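Local coordinates for outer envelope protein 64, mitochondrial (Arabidopsis thaliana, PDB 6HPG) that probably acts, through the TPR domain described here, as a chaperone receptor mediating Hsp90-dependent protein targeting to mitochondria, at residues 8-13 with 27-32; 75-80 with 97-102. All blocks are in the same frame, centred on the assembly; numbering follows the deposited sequence.

Each contact pairs the two antiparallel helices of its own tetratricopeptide repeat, in an all-helical domain. Contact 1 joins helix 2-18 to helix 22-35 in TPR 1, and contact 2 joins helix 74-86 to helix 90-103 in TPR 3. They follow in series along the chain, the first closing before the second opens, with helices 40-52 and 56-69 of TPR 2 between them. Their centres lie 24 Å apart on opposite sides of the chain's centre, and their nearest atoms stay about 8 Å apart, so neither touches the other. What they share is the bound peptide, which residues of both contacts reach, consistent with one ligand groove running along the stacked repeats.

Contact 1 (8-13 with 27-32); sequences VMKEKG and NFYTEA
The aliphatic root of Lys12 sits on the ring of Phe28: Lys12 CB is 3.4 Å from the ring centroid and 5° off the ring normal, a CH-pi contact over the middle of one face. With Phe28 CG anti to its own carbonyl carbon (chi1 -81°), the ring swings toward Lys12, where CD2 meets Lys12 C. The helix approach itself sets Phe28 CB 3.4 Å from Gly13 N. Met9 comes to the same ring from its rim, SD near the ring plane and 4.0 Å from Phe28 CD1, a Met-aromatic contact at the edge. The sulfur also meets Glu31 CG at 3.8 Å, the two side chains side by side. Nearer the backbone, Met9 CB packs on Ala32 CB.

Gly13 marks the closest backbone approach of the two segments, its CA 4.8 Å from Phe28 CA. It also lies over one face of Tyr29, with Gly13 CA 3.9 Å from that ring's centroid. A CB at this position would fall 2.3 Å from Tyr29 CE1, a clash, so the close fit depends on the missing side chain.

Further out, a hydrogen bond with Asn14 OD1 fixes Tyr29 OH. Lys10 forms a salt bridge with Glu7, and its NZ also hydrogen-bonds the backbone of the bound peptide, while Tyr29 packs on an apolar side chain of that peptide. Tyr42 of helix 40-52 touches both Lys10 and Ala32. Segment axes 7.7 Å apart at 163° describe the tight antiparallel helix pair of a TPR motif, with a glycine and an alanine at the small-residue positions of its interface.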
loop_
_atom_site.group_PDB
_atom_site.type_symbol
_atom_site.label_atom_id
_atom_site.label_comp_id
_atom_site.label_asym_id
_atom_site.label_seq_id
_atom_site.Cartn_x
_atom_site.Cartn_y
_atom_site.Cartn_z
ATOM N N VAL A 8 -16.474 -8.447 2.228
ATOM C CA VAL A 8 -16.189 -9.837 2.599
ATOM C C VAL A 8 -14.907 -10.314 1.953
ATOM O O VAL A 8 -14.011 -10.848 2.655
ATOM C CB VAL A 8 -17.415 -10.762 2.345
ATOM C CG1 VAL A 8 -17.069 -12.254 2.485
ATOM C CG2 VAL A 8 -18.532 -10.377 3.324
ATOM N N MET A 9 -14.755 -10.036 0.661
ATOM C CA MET A 9 -13.540 -10.394 -0.051
ATOM C C MET A 9 -12.322 -9.643 0.553
ATOM O O MET A 9 -11.252 -10.243 0.757
ATOM C CB MET A 9 -13.703 -10.044 -1.513
ATOM C CG MET A 9 -14.819 -10.834 -2.212
ATOM S SD MET A 9 -14.350 -12.554 -2.274
ATOM C CE MET A 9 -15.189 -13.306 -0.926
ATOM N N LYS A 10 -12.494 -8.354 0.863
ATOM C CA LYS A 10 -11.433 -7.649 1.522
ATOM C C LYS A 10 -11.022 -8.340 2.796
ATOM O O LYS A 10 -9.819 -8.608 3.001
ATOM C CB LYS A 10 -11.774 -6.178 1.772
ATOM C CG LYS A 10 -10.582 -5.409 2.360
ATOM C CD LYS A 10 -10.990 -4.299 3.288
ATOM C CE LYS A 10 -11.521 -4.855 4.597
ATOM N NZ LYS A 10 -11.703 -3.727 5.567
ATOM N N GLU A 11 -11.999 -8.692 3.626
ATOM C CA GLU A 11 -11.687 -9.333 4.907
ATOM C C GLU A 11 -10.971 -10.690 4.724
ATOM O O GLU A 11 -10.078 -11.008 5.489
ATOM C CB GLU A 11 -12.937 -9.437 5.785
ATOM C CG GLU A 11 -13.476 -8.036 6.142
ATOM C CD GLU A 11 -14.860 -8.017 6.779
ATOM O OE1 GLU A 11 -15.490 -9.084 6.927
ATOM O OE2 GLU A 11 -15.312 -6.908 7.150
ATOM N N LYS A 12 -11.309 -11.429 3.670
ATOM C CA LYS A 12 -10.681 -12.735 3.359
ATOM C C LYS A 12 -9.245 -12.502 2.907
ATOM O O LYS A 12 -8.309 -13.231 3.279
ATOM C CB LYS A 12 -11.474 -13.465 2.251
ATOM C CG LYS A 12 -12.343 -14.650 2.674
ATOM C CD LYS A 12 -13.565 -14.328 3.502
ATOM C CE LYS A 12 -14.636 -15.405 3.357
ATOM N NZ LYS A 12 -15.339 -15.442 2.023
ATOM N N GLY A 13 -9.062 -11.455 2.133
ATOM C CA GLY A 13 -7.715 -10.996 1.771
ATOM C C GLY A 13 -6.856 -10.701 2.997
ATOM O O GLY A 13 -5.682 -11.071 3.026
ATOM N N ASN A 27 -5.545 -12.329 -4.763
ATOM C CA ASN A 27 -6.711 -12.806 -5.462
ATOM C C ASN A 27 -8.014 -12.373 -4.773
ATOM O O ASN A 27 -8.958 -11.982 -5.463
ATOM C CB ASN A 27 -6.636 -14.319 -5.652
ATOM C CG ASN A 27 -5.598 -14.707 -6.702
ATOM O OD1 ASN A 27 -5.372 -13.967 -7.644
ATOM N ND2 ASN A 27 -4.988 -15.880 -6.550
ATOM N N PHE A 28 -8.039 -12.385 -3.438
ATOM C CA PHE A 28 -9.203 -11.874 -2.706
ATOM C C PHE A 28 -9.386 -10.374 -2.936
ATOM O O PHE A 28 -10.510 -9.925 -3.163
ATOM C CB PHE A 28 -9.140 -12.191 -1.178
ATOM C CG PHE A 28 -9.579 -13.593 -0.819
ATOM C CD1 PHE A 28 -10.807 -14.083 -1.236
ATOM C CD2 PHE A 28 -8.775 -14.420 -0.038
ATOM C CE1 PHE A 28 -11.207 -15.372 -0.929
ATOM C CE2 PHE A 28 -9.165 -15.718 0.256
ATOM C CZ PHE A 28 -10.391 -16.189 -0.197
ATOM N N TYR A 29 -8.280 -9.636 -2.969
ATOM C CA TYR A 29 -8.305 -8.202 -3.095
ATOM C C TYR A 29 -8.674 -7.830 -4.500
ATOM O O TYR A 29 -9.398 -6.842 -4.713
ATOM C CB TYR A 29 -6.978 -7.584 -2.673
ATOM C CG TYR A 29 -6.593 -7.700 -1.182
ATOM C CD1 TYR A 29 -7.515 -7.486 -0.157
ATOM C CD2 TYR A 29 -5.285 -7.943 -0.812
ATOM C CE1 TYR A 29 -7.129 -7.529 1.183
ATOM C CE2 TYR A 29 -4.914 -7.978 0.499
ATOM C CZ TYR A 29 -5.839 -7.792 1.499
ATOM O OH TYR A 29 -5.414 -7.829 2.828
ATOM N N THR A 30 -8.257 -8.650 -5.464
ATOM C CA THR A 30 -8.663 -8.447 -6.882
ATOM C C THR A 30 -10.175 -8.545 -7.070
ATOM O O THR A 30 -10.848 -7.697 -7.744
ATOM C CB THR A 30 -7.856 -9.400 -7.769
ATOM O OG1 THR A 30 -6.489 -9.011 -7.635
ATOM C CG2 THR A 30 -8.261 -9.371 -9.278
ATOM N N GLU A 31 -10.726 -9.529 -6.413
ATOM C CA GLU A 31 -12.166 -9.725 -6.434
ATOM C C GLU A 31 -12.932 -8.615 -5.693
ATOM O O GLU A 31 -14.024 -8.216 -6.164
ATOM C CB GLU A 31 -12.517 -11.088 -5.863
ATOM C CG GLU A 31 -13.992 -11.437 -5.864
ATOM C CD GLU A 31 -14.566 -11.699 -7.254
ATOM O OE1 GLU A 31 -15.767 -12.052 -7.355
ATOM O OE2 GLU A 31 -13.821 -11.601 -8.221
ATOM N N ALA A 32 -12.400 -8.208 -4.524
ATOM C CA ALA A 32 -12.880 -7.068 -3.770
ATOM C C ALA A 32 -13.003 -5.871 -4.667
ATOM O O ALA A 32 -14.041 -5.202 -4.706
ATOM C CB ALA A 32 -11.931 -6.759 -2.615
#

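Contact 2 (75-80 with 97-102); sequences KAYLRR and FRHALV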
loop_
_atom_site.group_PDB
_atom_site.type_symbol
_atom_site.label_atom_id
_atom_site.label_comp_id
_atom_site.label_asym_id
_atom_site.label_seq_id
_atom_site.Cartn_x
_atom_site.Cartn_y
_atom_site.Cartn_z
ATOM N N LYS A 75 -0.891 5.069 3.962
ATOM C CA LYS A 75 -0.240 3.836 3.566
ATOM C C LYS A 75 0.076 3.726 2.075
ATOM O O LYS A 75 1.063 3.111 1.720
ATOM C CB LYS A 75 -1.010 2.619 4.102
ATOM C CG LYS A 75 -0.904 2.489 5.622
ATOM C CD LYS A 75 -1.310 1.114 6.138
ATOM C CE LYS A 75 -1.640 1.117 7.632
ATOM N NZ LYS A 75 -2.049 -0.230 8.176
ATOM N N ALA A 76 -0.695 4.390 1.220
ATOM C CA ALA A 76 -0.394 4.452 -0.205
ATOM C C ALA A 76 0.956 5.118 -0.509
ATOM O O ALA A 76 1.709 4.667 -1.388
ATOM C CB ALA A 76 -1.561 5.120 -0.960
ATOM N N TYR A 77 1.276 6.182 0.239
ATOM C CA TYR A 77 2.540 6.859 0.132
ATOM C C TYR A 77 3.719 6.025 0.697
ATOM O O TYR A 77 4.783 5.895 0.049
ATOM C CB TYR A 77 2.460 8.278 0.740
ATOM C CG TYR A 77 1.455 9.111 0.033
ATOM C CD1 TYR A 77 1.714 9.655 -1.247
ATOM C CD2 TYR A 77 0.222 9.306 0.566
ATOM C CE1 TYR A 77 0.738 10.365 -1.941
ATOM C CE2 TYR A 77 -0.756 10.007 -0.120
ATOM C CZ TYR A 77 -0.497 10.543 -1.363
ATOM O OH TYR A 77 -1.505 11.240 -1.988
ATOM N N LEU A 78 3.527 5.481 1.904
ATOM C CA LEU A 78 4.516 4.590 2.543
ATOM C C LEU A 78 4.890 3.417 1.660
ATOM O O LEU A 78 6.061 3.140 1.455
ATOM C CB LEU A 78 3.962 4.051 3.842
ATOM C CG LEU A 78 3.703 5.105 4.944
ATOM C CD1 LEU A 78 3.254 4.421 6.225
ATOM C CD2 LEU A 78 4.942 5.901 5.244
ATOM N N ARG A 79 3.866 2.739 1.133
ATOM C CA ARG A 79 4.033 1.587 0.223
ATOM C C ARG A 79 4.596 1.918 -1.175
ATOM O O ARG A 79 5.489 1.186 -1.657
ATOM C CB ARG A 79 2.734 0.783 0.103
ATOM C CG ARG A 79 2.401 0.023 1.407
ATOM C CD ARG A 79 1.059 -0.710 1.394
ATOM N NE ARG A 79 0.885 -1.305 2.703
ATOM C CZ ARG A 79 -0.238 -1.371 3.390
ATOM N NH1 ARG A 79 -1.392 -0.935 2.895
ATOM N NH2 ARG A 79 -0.195 -1.902 4.587
ATOM N N ARG A 80 4.114 2.991 -1.821
ATOM C CA ARG A 80 4.707 3.393 -3.094
ATOM C C ARG A 80 6.169 3.799 -2.876
ATOM O O ARG A 80 7.054 3.441 -3.674
ATOM C CB ARG A 80 3.938 4.519 -3.773
ATOM C CG ARG A 80 4.236 4.567 -5.264
ATOM C CD ARG A 80 3.371 5.507 -6.060
ATOM N NE ARG A 80 3.608 6.904 -5.705
ATOM C CZ ARG A 80 2.934 7.924 -6.228
ATOM N NH1 ARG A 80 3.207 9.153 -5.842
ATOM N NH2 ARG A 80 2.010 7.723 -7.171
ATOM N N PHE A 97 7.795 9.383 0.900
ATOM C CA PHE A 97 7.963 9.289 2.337
ATOM C C PHE A 97 7.751 10.711 2.960
ATOM O O PHE A 97 7.272 10.831 4.080
ATOM C CB PHE A 97 9.308 8.638 2.737
ATOM C CG PHE A 97 9.351 7.114 2.567
ATOM C CD1 PHE A 97 8.520 6.275 3.315
ATOM C CD2 PHE A 97 10.282 6.512 1.694
ATOM C CE1 PHE A 97 8.574 4.887 3.145
ATOM C CE2 PHE A 97 10.336 5.125 1.528
ATOM C CZ PHE A 97 9.480 4.312 2.246
ATOM N N ARG A 98 8.077 11.776 2.217
ATOM C CA ARG A 98 7.900 13.150 2.737
ATOM C C ARG A 98 6.450 13.509 2.800
ATOM O O ARG A 98 5.992 14.091 3.784
ATOM C CB ARG A 98 8.719 14.151 1.955
ATOM C CG ARG A 98 10.183 14.191 2.441
ATOM C CD ARG A 98 11.056 14.931 1.464
ATOM N NE ARG A 98 12.451 14.999 1.893
ATOM C CZ ARG A 98 13.483 15.263 1.090
ATOM N NH1 ARG A 98 13.314 15.502 -0.206
ATOM N NH2 ARG A 98 14.715 15.327 1.596
ATOM N N HIS A 99 5.694 13.103 1.772
ATOM C CA HIS A 99 4.282 13.373 1.765
ATOM C C HIS A 99 3.467 12.616 2.823
ATOM O O HIS A 99 2.473 13.156 3.344
ATOM C CB HIS A 99 3.651 13.141 0.398
ATOM C CG HIS A 99 2.363 13.867 0.248
ATOM N ND1 HIS A 99 2.300 15.246 0.203
ATOM C CD2 HIS A 99 1.087 13.428 0.195
ATOM C CE1 HIS A 99 1.041 15.625 0.082
ATOM N NE2 HIS A 99 0.285 14.541 0.073
ATOM N N ALA A 100 3.868 11.386 3.127
ATOM C CA ALA A 100 3.239 10.641 4.198
ATOM C C ALA A 100 3.344 11.397 5.507
ATOM O O ALA A 100 2.430 11.310 6.342
ATOM C CB ALA A 100 3.893 9.286 4.363
ATOM N N LEU A 101 4.488 12.071 5.715
ATOM C CA LEU A 101 4.736 12.862 6.942
ATOM C C LEU A 101 3.964 14.170 6.967
ATOM O O LEU A 101 3.665 14.702 8.045
ATOM C CB LEU A 101 6.229 13.100 7.161
ATOM C CG LEU A 101 7.035 11.871 7.580
ATOM C CD1 LEU A 101 8.518 12.075 7.378
ATOM C CD2 LEU A 101 6.778 11.417 9.014
ATOM N N VAL A 102 3.638 14.681 5.790
ATOM C CA VAL A 102 2.698 15.797 5.643
ATOM C C VAL A 102 1.326 15.398 6.155
ATOM O O VAL A 102 0.720 16.158 6.888
ATOM C CB VAL A 102 2.635 16.345 4.170
ATOM C CG1 VAL A 102 1.467 17.297 3.922
ATOM C CG2 VAL A 102 3.929 17.028 3.838
#
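Leu78 O accepts a hydrogen bond from Thr82 OG1 one helical turn on, and the Phe97 ring packs against the same carbonyl, with Phe97 CE1 3.5 Å from Leu78 O. The two side chains cross at about a right angle. Leu78 CD2 reaches across the interface to Ala100 CB at 3.7 Å, and Ala100 CB also meets Tyr77 CB at 4.0 Å, so the alanine sits between two larger neighbours.

Tyr77 and His99 form a T-shaped pair, planes at 64° and centroids 4.9 Å apart. His99 CG stands anti to its backbone N (chi1 -159°), which carries CD2 over one Tyr77 face, 3.6 Å from Tyr77 CZ and displaced toward the rim. The tyrosine is tethered beyond this pair, its OH hydrogen-bonded to Lys71 O while Met67 of helix 56-69 packs against it. A serine in place of Tyr77 would probably leave the His99 edge without a face to rest on, the Lys71 carbonyl without its phenol partner and a gap between His99 and Met67.

On the side of helix 74-86 turned from this interface, Lys75 NZ forms a salt bridge with an acidic side chain of the bound peptide, and Arg79 NH2 hydrogen-bonds the peptide backbone. The segment axes, 8.1 Å apart with N-to-C directions at 161°, run antiparallel, as in a TPR helix hairpin, whose first helix lines the ligand groove.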